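Local coordinates for protein serine protease inhibitor 1 (Coprinopsis cinerea, PDB 3VWC) that probably inhibits serine-type endopeptidases as a small fungal beta-trefoil protein, at residues A[25-28]-A[29-33]. Numbering follows the deposited sequence.
Sequences DRSL and LPKRI
K31 reaches back into the protruding loop between strands 18-19 and 31-35 of the beta-trefoil, and S27 meets its ammonium with two oxygens: NZ lies 3.0 Å from S27 O and 3.0 Å from S27 OG, both hydrogen bonds. The carbonyl is met from above its plane, 61° out, so this bond does not use a lone pair. L29 O is a third acceptor, at 2.7 Å from K31 NZ, and water 1 a fourth; with three N-H for four acceptors, at least one N-H must be shared or not all the bonds are made at once. Bends at chi2 and chi4 of K31 turn the amine back among these oxygens. D25 OD1 makes a direct but long salt bridge, 3.9 Å to K31 NZ, and water 1 links the two by donating to OD1 and accepting from NZ. An Asx turn fixes that carboxylate: S27 N donates to D25 OD1 at 166°, on the anti side but tilted out of the carboxylate plane. Further out, K31 is held by backbone bonding to A73 of strand 70-73, so the lysine ties the exposed loop to the sheet. The S27 hydroxyl, while accepting from K31, donates to the syn lone pair of D25 OD1, with OG and OD1 2.8 Å apart.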
ATOM      1  N   ASP A  25     -14.608  -8.801  10.863  1.00 20.96           N
ATOM      2  CA  ASP A  25     -15.187  -9.015  12.182  1.00 26.81           C
ATOM      3  C   ASP A  25     -14.865  -7.875  13.157  1.00 26.20           C
ATOM      4  O   ASP A  25     -14.085  -6.957  12.842  1.00 24.82           O
ATOM      5  CB  ASP A  25     -14.864 -10.402  12.708  1.00 30.43           C
ATOM      6  CG  ASP A  25     -13.434 -10.553  13.131  1.00 25.12           C
ATOM      7  OD1 ASP A  25     -12.904  -9.600  13.736  1.00 34.98           O
ATOM      8  OD2 ASP A  25     -12.899 -11.686  13.005  1.00 31.39           O
ATOM      9  N   ARG A  26     -15.537  -7.878  14.300  1.00 23.48           N
ATOM     10  CA  ARG A  26     -15.515  -6.761  15.232  1.00 24.36           C
ATOM     11  C   ARG A  26     -14.296  -6.679  16.182  1.00 24.84           C
ATOM     12  O   ARG A  26     -14.194  -5.766  17.018  1.00 30.21           O
ATOM     13  CB  ARG A  26     -16.805  -6.775  16.058  1.00 25.36           C
ATOM     14  CG  ARG A  26     -18.088  -6.591  15.262  1.00 36.33           C
ATOM     15  CD  ARG A  26     -19.013  -5.613  15.993  1.00 48.12           C
ATOM     16  NE  ARG A  26     -18.530  -4.236  15.880  1.00 58.91           N
ATOM     17  CZ  ARG A  26     -19.077  -3.306  15.098  1.00 63.29           C
ATOM     18  NH1 ARG A  26     -20.169  -3.582  14.390  1.00 62.51           N
ATOM     19  NH2 ARG A  26     -18.536  -2.093  15.029  1.00 63.93           N
ATOM     20  N   SER A  27     -13.292  -7.509  15.976  1.00 20.31           N
ATOM     21  CA  SER A  27     -12.149  -7.501  16.883  1.00 20.98           C
ATOM     22  C   SER A  27     -11.212  -6.335  16.555  1.00 19.43           C
ATOM     23  O   SER A  27     -11.261  -5.784  15.451  1.00 20.21           O
ATOM     24  CB  SER A  27     -11.365  -8.800  16.752  1.00 21.12           C
ATOM     25  OG  SER A  27     -10.769  -8.879  15.467  1.00 18.29           O
ATOM     26  N   LEU A  28     -10.264  -6.085  17.451  1.00 20.88           N
ATOM     27  CA  LEU A  28      -9.189  -5.125  17.182  1.00 22.89           C
ATOM     28  C   LEU A  28      -7.910  -5.778  16.698  1.00 23.11           C
ATOM     29  O   LEU A  28      -6.829  -5.190  16.787  1.00 22.06           O
ATOM     30  CB  LEU A  28      -8.911  -4.287  18.430  1.00 25.96           C
ATOM     31  CG  LEU A  28     -10.110  -3.467  18.923  1.00 25.75           C
ATOM     32  CD1 LEU A  28      -9.744  -2.548  20.099  1.00 34.66           C
ATOM     33  CD2 LEU A  28     -10.788  -2.675  17.820  1.00 30.79           C
ATOM     34  N   LEU A  29      -8.007  -7.035  16.269  1.00 20.62           N
ATOM     35  CA  LEU A  29      -6.879  -7.681  15.641  1.00 18.25           C
ATOM     36  C   LEU A  29      -6.499  -6.925  14.371  1.00 16.34           C
ATOM     37  O   LEU A  29      -7.353  -6.347  13.710  1.00 14.52           O
ATOM     38  CB  LEU A  29      -7.205  -9.143  15.279  1.00 17.72           C
ATOM     39  CG  LEU A  29      -7.404 -10.104  16.456  1.00 20.21           C
ATOM     40  CD1 LEU A  29      -7.488 -11.525  15.915  1.00 19.74           C
ATOM     41  CD2 LEU A  29      -6.256  -9.984  17.431  1.00 29.73           C
ATOM     42  N   PRO A  30      -5.197  -6.924  14.053  1.00 16.97           N
ATOM     43  CA  PRO A  30      -4.797  -6.227  12.804  1.00 16.26           C
ATOM     44  C   PRO A  30      -5.566  -6.770  11.601  1.00 13.51           C
ATOM     45  O   PRO A  30      -5.792  -7.999  11.496  1.00 14.79           O
ATOM     46  CB  PRO A  30      -3.320  -6.615  12.680  1.00 21.15           C
ATOM     47  CG  PRO A  30      -2.862  -6.693  14.103  1.00 22.05           C
ATOM     48  CD  PRO A  30      -4.030  -7.421  14.799  1.00 20.28           C
ATOM     49  N   LYS A  31      -5.964  -5.884  10.711  1.00 12.85           N
ATOM     50  CA  LYS A  31      -6.814  -6.269   9.597  1.00 13.28           C
ATOM     51  C   LYS A  31      -5.990  -6.322   8.324  1.00 14.55           C
ATOM     52  O   LYS A  31      -5.190  -5.394   8.045  1.00 11.38           O
ATOM     53  CB  LYS A  31      -7.973  -5.299   9.430  1.00 13.13           C
ATOM     54  CG  LYS A  31      -8.932  -5.266  10.659  1.00 15.22           C
ATOM     55  CD  LYS A  31      -9.773  -6.548  10.686  1.00 14.62           C
ATOM     56  CE  LYS A  31     -10.622  -6.571  11.986  1.00 20.90           C
ATOM     57  NZ  LYS A  31      -9.867  -7.145  13.171  1.00 19.53           N
ATOM     58  N   ARG A  32      -6.236  -7.324   7.479  1.00 11.27           N
ATOM     59  CA  ARG A  32      -5.434  -7.462   6.250  0.50 10.01           C
ATOM     60  C   ARG A  32      -5.760  -6.359   5.267  1.00  8.81           C
ATOM     61  O   ARG A  32      -6.936  -6.042   5.005  1.00 11.09           O
ATOM     62  CB  ARG A  32      -5.690  -8.810   5.582  0.50  9.47           C
ATOM     63  CG  ARG A  32      -5.029  -9.996   6.270  0.50  5.36           C
ATOM     64  CD  ARG A  32      -5.425 -11.307   5.526  0.50  6.61           C
ATOM     65  NE  ARG A  32      -5.012 -12.485   6.279  0.50  9.34           N
ATOM     66  CZ  ARG A  32      -4.852 -13.718   5.779  0.50  9.32           C
ATOM     67  NH1 ARG A  32      -4.991 -13.993   4.461  0.50  6.10           N
ATOM     68  NH2 ARG A  32      -4.441 -14.664   6.604  0.50  3.79           N
ATOM     69  N   ILE A  33      -4.688  -5.832   4.670  1.00  8.68           N
ATOM     70  CA  ILE A  33      -4.842  -5.003   3.495  1.00  8.14           C
ATOM     71  C   ILE A  33      -4.774  -5.882   2.273  1.00  9.37           C
ATOM     72  O   ILE A  33      -3.912  -6.727   2.174  1.00 10.07           O
ATOM     73  CB  ILE A  33      -3.770  -3.873   3.427  1.00  7.09           C
ATOM     74  CG1 ILE A  33      -3.871  -2.911   4.637  1.00 10.26           C
ATOM     75  CG2 ILE A  33      -3.920  -3.107   2.100  1.00 10.47           C
ATOM     76  CD1 ILE A  33      -5.212  -2.269   4.813  1.00 15.25           C
TER
HETATM   77  O   HOH W   1      -9.997  -9.794  12.301  1.00 21.31           O